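Local coordinates for oxygen-independent coproporphyrinogen III oxidase (Escherichia coli, PDB 1OLT), which catalyses the anaerobic, radical SAM-dependent oxidative decarboxylation of two propionate groups of coproporphyrinogen III, yielding the vinyl groups of protoporphyrinogen IX in heme biosynthesis, at residues L55-Y67 and N72-Y85. Residues are numbered along the deposited sequence; the frame is centred on the assembly and turned at random. Where two conformers were deposited one is given.
Sequences LYVHIPFCHKLCY and NKIVTRQQHKADQY. With SAM (S-adenosylmethionine), chain D; SF4 (iron/sulfur cluster), chain B.
Parallel backbone pairing joins Pro60-Cys62 to Ile74-Thr76, a short ladder that shows how a cluster-binding loop can be tied back onto its own strand. Ile74 N donates to Pro60 O, Cys62 N to Ile74 O, and Thr76 N to Cys62 O, the last at 3.0 Å and almost in line with the carbonyl bond. Two side-chain hydrogen bonds extend the join. His58 NE2 reaches Asn72 O at 2.8 Å, the acceptor lying close to the imidazole plane, while ND1 of the same ring is hydrogen-bonded to Tyr56 OH, whose ring lies flat over the adenine of S-adenosylmethionine. Tyr85 OH donates a hydrogen bond to His58 O at 2.6 Å, from above the carbonyl plane. The loop leaving the strand carries the radical SAM CX3CX2C motif: Cys62 SG binds FE1 of the [4Fe-4S] cluster at 2.3 Å and Cys66 SG binds FE4, with Cys69 as the third cysteine. On the face that carries Phe61 and Ile74, aromatic packing takes over. Phe61 turns its edge to the face of Tyr85, planes 87° apart, and Phe61 CE2 comes within 3.5 Å of Tyr85 CB; Pro60 CD sits over the Tyr85 ring in a CH-pi contact. Tyr85 reaches from helix 80-96 toward the strand because its CG stands anti to the backbone N (chi1 -173°). Replacing Tyr85 by an alanine is likely to leave His58 O without its hydroxyl donor and open a gap beside Pro60 and Phe61. Farther along, the Arg77 guanidinium lies over His63 O, which is 3.2 Å from Arg77 NE without a hydrogen bond, and its NH1 forms a salt bridge with Glu150.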
# COMPACT_ATOMS: atom_id res chain seq x y z
N LEU A 55 -8.01 8.27 7.24
CA LEU A 55 -8.00 9.23 6.17
C LEU A 55 -6.81 8.97 5.27
O LEU A 55 -5.74 8.75 5.74
CB LEU A 55 -7.92 10.66 6.74
CG LEU A 55 -9.03 11.07 7.66
CD1 LEU A 55 -8.78 12.49 8.09
CD2 LEU A 55 -10.33 10.94 7.04
N TYR A 56 -7.03 9.02 3.97
CA TYR A 56 -5.97 8.97 2.96
C TYR A 56 -6.07 10.25 2.10
O TYR A 56 -7.16 10.58 1.66
CB TYR A 56 -6.10 7.73 2.05
CG TYR A 56 -5.08 7.77 0.97
CD1 TYR A 56 -3.77 7.43 1.23
CD2 TYR A 56 -5.40 8.23 -0.31
CE1 TYR A 56 -2.77 7.57 0.20
CE2 TYR A 56 -4.42 8.32 -1.33
CZ TYR A 56 -3.13 8.00 -1.06
OH TYR A 56 -2.16 8.15 -2.01
N VAL A 57 -4.95 10.95 1.88
CA VAL A 57 -4.91 12.06 0.95
C VAL A 57 -3.84 11.78 -0.14
O VAL A 57 -2.67 11.44 0.17
CB VAL A 57 -4.57 13.40 1.65
CG1 VAL A 57 -4.60 14.52 0.60
CG2 VAL A 57 -5.51 13.69 2.82
N HIS A 58 -4.25 11.86 -1.40
CA HIS A 58 -3.38 11.65 -2.53
C HIS A 58 -2.78 13.03 -2.91
O HIS A 58 -3.50 13.98 -3.08
CB HIS A 58 -4.09 11.13 -3.74
CG HIS A 58 -3.17 10.44 -4.69
ND1 HIS A 58 -2.61 9.22 -4.40
CD2 HIS A 58 -2.71 10.79 -5.92
CE1 HIS A 58 -1.86 8.84 -5.42
NE2 HIS A 58 -1.91 9.77 -6.36
N ILE A 59 -1.48 13.10 -2.97
CA ILE A 59 -0.76 14.28 -3.41
C ILE A 59 -0.02 13.86 -4.68
O ILE A 59 0.95 13.07 -4.61
CB ILE A 59 0.25 14.79 -2.34
CG1 ILE A 59 -0.35 15.13 -0.98
CG2 ILE A 59 0.96 16.05 -2.87
CD1 ILE A 59 -1.40 16.15 -1.01
N PRO A 60 -0.48 14.26 -5.86
CA PRO A 60 0.04 13.62 -7.05
C PRO A 60 1.37 14.12 -7.60
O PRO A 60 1.98 13.40 -8.39
CB PRO A 60 -1.07 13.85 -8.09
CG PRO A 60 -1.67 15.23 -7.69
CD PRO A 60 -1.60 15.19 -6.19
N PHE A 61 1.85 15.27 -7.16
CA PHE A 61 2.93 15.93 -7.82
C PHE A 61 4.30 15.33 -7.49
O PHE A 61 4.58 14.99 -6.33
CB PHE A 61 2.85 17.46 -7.52
CG PHE A 61 1.55 18.07 -7.88
CD1 PHE A 61 1.16 18.16 -9.17
CD2 PHE A 61 0.69 18.51 -6.89
CE1 PHE A 61 -0.10 18.68 -9.49
CE2 PHE A 61 -0.53 19.02 -7.21
CZ PHE A 61 -0.90 19.14 -8.48
N CYS A 62 5.15 15.25 -8.51
CA CYS A 62 6.55 14.89 -8.36
C CYS A 62 7.44 15.90 -9.09
O CYS A 62 7.05 16.50 -10.08
CB CYS A 62 6.82 13.49 -8.87
SG CYS A 62 5.81 12.21 -8.14
N HIS A 63 8.67 16.06 -8.61
CA HIS A 63 9.64 17.00 -9.21
C HIS A 63 10.16 16.51 -10.58
O HIS A 63 10.40 17.31 -11.48
CB HIS A 63 10.85 17.21 -8.27
CG HIS A 63 10.47 17.87 -6.99
ND1 HIS A 63 9.76 19.05 -6.94
CD2 HIS A 63 10.79 17.58 -5.71
CE1 HIS A 63 9.59 19.42 -5.68
NE2 HIS A 63 10.19 18.53 -4.91
N LYS A 64 10.30 15.18 -10.71
CA LYS A 64 11.08 14.59 -11.79
C LYS A 64 10.53 13.19 -12.21
O LYS A 64 9.96 12.47 -11.37
CB LYS A 64 12.54 14.48 -11.31
CG LYS A 64 13.52 14.25 -12.46
CD LYS A 64 15.01 14.10 -12.02
CE LYS A 64 15.60 15.38 -11.30
NZ LYS A 64 17.07 15.10 -10.90
N LEU A 65 10.68 12.81 -13.45
CA LEU A 65 10.04 11.60 -13.98
C LEU A 65 10.92 10.34 -13.77
O LEU A 65 11.87 10.16 -14.44
CB LEU A 65 9.74 11.74 -15.46
CG LEU A 65 9.12 10.57 -16.20
CD1 LEU A 65 7.74 10.27 -15.60
CD2 LEU A 65 9.01 10.93 -17.61
N CYS A 66 10.56 9.52 -12.77
CA CYS A 66 11.20 8.24 -12.60
C CYS A 66 10.66 7.35 -13.73
O CYS A 66 9.44 7.15 -13.81
CB CYS A 66 10.83 7.63 -11.25
SG CYS A 66 11.33 8.63 -9.80
N TYR A 67 11.54 6.75 -14.51
CA TYR A 67 11.12 5.96 -15.68
C TYR A 67 10.43 4.63 -15.34
O TYR A 67 9.65 4.17 -16.18
CB TYR A 67 12.28 5.67 -16.60
CG TYR A 67 12.98 6.90 -17.20
CD1 TYR A 67 12.38 8.14 -17.24
CD2 TYR A 67 14.29 6.78 -17.68
CE1 TYR A 67 13.07 9.28 -17.76
CE2 TYR A 67 14.99 7.90 -18.24
CZ TYR A 67 14.36 9.15 -18.26
OH TYR A 67 15.01 10.27 -18.77
N ASN A 72 -0.15 6.78 -9.72
CA ASN A 72 -0.93 7.92 -10.17
C ASN A 72 -0.16 9.18 -9.68
O ASN A 72 -0.10 9.49 -8.49
CB ASN A 72 -2.38 7.87 -9.69
CG ASN A 72 -3.20 9.10 -10.18
OD1 ASN A 72 -2.98 10.29 -9.73
ND2 ASN A 72 -4.11 8.84 -11.11
N LYS A 73 0.47 9.86 -10.62
CA LYS A 73 1.36 10.97 -10.29
C LYS A 73 1.45 11.92 -11.50
O LYS A 73 1.16 11.51 -12.62
CB LYS A 73 2.74 10.46 -9.89
CG LYS A 73 3.50 9.66 -11.01
CD LYS A 73 4.35 10.51 -11.94
CE LYS A 73 5.28 9.66 -12.80
NZ LYS A 73 4.51 8.92 -13.83
N ILE A 74 1.85 13.17 -11.23
CA ILE A 74 2.01 14.23 -12.23
C ILE A 74 3.35 14.90 -11.99
O ILE A 74 3.54 15.52 -10.95
CB ILE A 74 0.89 15.30 -12.04
CG1 ILE A 74 -0.53 14.64 -12.29
CG2 ILE A 74 1.12 16.52 -13.02
CD1 ILE A 74 -1.70 15.47 -11.77
N VAL A 75 4.27 14.79 -12.93
CA VAL A 75 5.56 15.38 -12.82
C VAL A 75 5.43 16.82 -13.33
O VAL A 75 4.95 17.03 -14.41
CB VAL A 75 6.59 14.64 -13.72
CG1 VAL A 75 7.92 15.41 -13.74
CG2 VAL A 75 6.83 13.24 -13.23
N THR A 76 5.82 17.79 -12.53
CA THR A 76 5.75 19.17 -12.93
C THR A 76 6.69 20.02 -12.10
O THR A 76 6.89 19.81 -10.93
CB THR A 76 4.33 19.71 -12.86
OG1 THR A 76 4.28 21.10 -13.21
CG2 THR A 76 3.80 19.69 -11.44
N ARG A 77 7.27 21.01 -12.78
CA ARG A 77 8.04 22.03 -12.12
C ARG A 77 7.21 23.28 -11.77
O ARG A 77 7.72 24.22 -11.17
CB ARG A 77 9.22 22.40 -13.04
CG ARG A 77 10.30 21.25 -13.17
CD ARG A 77 10.80 20.78 -11.78
NE ARG A 77 12.02 20.02 -11.84
CZ ARG A 77 12.69 19.68 -10.76
NH1 ARG A 77 12.32 20.12 -9.57
NH2 ARG A 77 13.78 18.95 -10.86
N GLN A 78 5.95 23.30 -12.21
CA GLN A 78 5.05 24.41 -11.90
C GLN A 78 4.51 24.25 -10.50
O GLN A 78 3.45 23.72 -10.29
CB GLN A 78 3.93 24.46 -12.93
CG GLN A 78 4.44 24.75 -14.29
CD GLN A 78 3.32 25.08 -15.25
OE1 GLN A 78 2.79 26.19 -15.24
NE2 GLN A 78 2.93 24.11 -16.01
N GLN A 79 5.30 24.67 -9.53
CA GLN A 79 5.03 24.40 -8.12
C GLN A 79 3.71 25.00 -7.61
O GLN A 79 3.10 24.43 -6.69
CB GLN A 79 6.19 24.87 -7.22
CG GLN A 79 6.47 23.89 -5.94
CD GLN A 79 5.53 24.16 -4.72
OE1 GLN A 79 4.96 25.28 -4.65
NE2 GLN A 79 5.36 23.12 -3.73
N HIS A 80 3.30 26.13 -8.22
CA HIS A 80 2.02 26.72 -7.97
C HIS A 80 0.81 25.77 -8.16
O HIS A 80 -0.26 26.03 -7.63
CB HIS A 80 1.79 27.93 -8.83
CG HIS A 80 1.36 27.61 -10.20
ND1 HIS A 80 2.24 27.63 -11.27
CD2 HIS A 80 0.14 27.30 -10.72
CE1 HIS A 80 1.60 27.30 -12.38
NE2 HIS A 80 0.32 27.08 -12.08
N LYS A 81 1.01 24.68 -8.90
CA LYS A 81 -0.04 23.65 -9.01
C LYS A 81 -0.38 23.07 -7.66
O LYS A 81 -1.51 22.64 -7.45
CB LYS A 81 0.29 22.58 -10.01
CG LYS A 81 0.12 23.02 -11.47
CD LYS A 81 0.55 21.93 -12.35
CE LYS A 81 0.54 22.38 -13.78
NZ LYS A 81 -0.74 22.94 -14.22
N ALA A 82 0.57 23.06 -6.74
CA ALA A 82 0.31 22.50 -5.44
C ALA A 82 -0.68 23.40 -4.67
O ALA A 82 -1.51 22.92 -3.90
CB ALA A 82 1.57 22.38 -4.66
N ASP A 83 -0.54 24.72 -4.85
CA ASP A 83 -1.50 25.67 -4.20
C ASP A 83 -2.91 25.51 -4.76
O ASP A 83 -3.87 25.52 -4.01
CB ASP A 83 -1.08 27.11 -4.33
CG ASP A 83 0.20 27.40 -3.59
OD1 ASP A 83 0.33 27.11 -2.33
OD2 ASP A 83 1.15 27.91 -4.27
N GLN A 84 -3.02 25.35 -6.09
CA GLN A 84 -4.28 25.11 -6.75
C GLN A 84 -4.90 23.78 -6.26
O GLN A 84 -6.07 23.71 -6.03
CB GLN A 84 -4.13 25.01 -8.27
CG GLN A 84 -3.53 26.22 -8.97
CD GLN A 84 -3.33 26.03 -10.46
OE1 GLN A 84 -3.10 24.89 -10.90
NE2 GLN A 84 -3.47 27.15 -11.26
N TYR A 85 -4.08 22.77 -6.07
CA TYR A 85 -4.54 21.50 -5.64
C TYR A 85 -5.08 21.54 -4.20
O TYR A 85 -6.15 20.99 -3.92
CB TYR A 85 -3.41 20.48 -5.78
CG TYR A 85 -3.84 19.06 -5.51
CD1 TYR A 85 -4.64 18.41 -6.39
CD2 TYR A 85 -3.44 18.41 -4.39
CE1 TYR A 85 -5.06 17.11 -6.16
CE2 TYR A 85 -3.81 17.06 -4.15
CZ TYR A 85 -4.65 16.44 -5.05
OH TYR A 85 -5.06 15.12 -4.88
N SAM D . 1.00 0.74 -5.91
CA SAM D . 2.45 0.44 -5.93
C SAM D . 2.78 -0.74 -6.87
O SAM D . 3.56 -0.66 -7.83
OXT SAM D . 2.26 -1.88 -6.74
CB SAM D . 2.96 0.18 -4.49
CG SAM D . 2.93 1.42 -3.53
SD SAM D . 1.64 1.37 -2.25
CE SAM D . 2.56 0.75 -0.80
C5' SAM D . 1.26 3.07 -1.66
C4' SAM D . 0.68 3.93 -2.77
O4' SAM D . -0.59 3.39 -3.09
C3' SAM D . 0.40 5.38 -2.36
O3' SAM D . 1.59 6.16 -2.34
C2' SAM D . -0.63 5.74 -3.39
O2' SAM D . -0.03 5.92 -4.64
C1' SAM D . -1.48 4.45 -3.44
N9 SAM D . -2.57 4.47 -2.48
C8 SAM D . -2.52 4.13 -1.17
N7 SAM D . -3.79 4.32 -0.62
C5 SAM D . -4.59 4.75 -1.56
C6 SAM D . -5.91 5.10 -1.55
N6 SAM D . -6.69 5.00 -0.49
N1 SAM D . -6.43 5.54 -2.72
C2 SAM D . -5.69 5.64 -3.83
N3 SAM D . -4.38 5.33 -3.84
C4 SAM D . -3.85 4.88 -2.72
FE1 SF4 B . 7.15 10.33 -8.30
FE2 SF4 B . 6.95 7.74 -8.85
FE3 SF4 B . 7.92 8.63 -6.66
FE4 SF4 B . 9.11 8.86 -8.69
S1 SF4 B . 8.67 6.80 -7.77
S2 SF4 B . 9.09 10.51 -7.20
S3 SF4 B . 7.68 9.39 -10.13
S4 SF4 B . 5.88 8.80 -7.36
O HOH W 1 9.93 21.90 -8.51
O HOH W 2 6.75 7.00 -14.84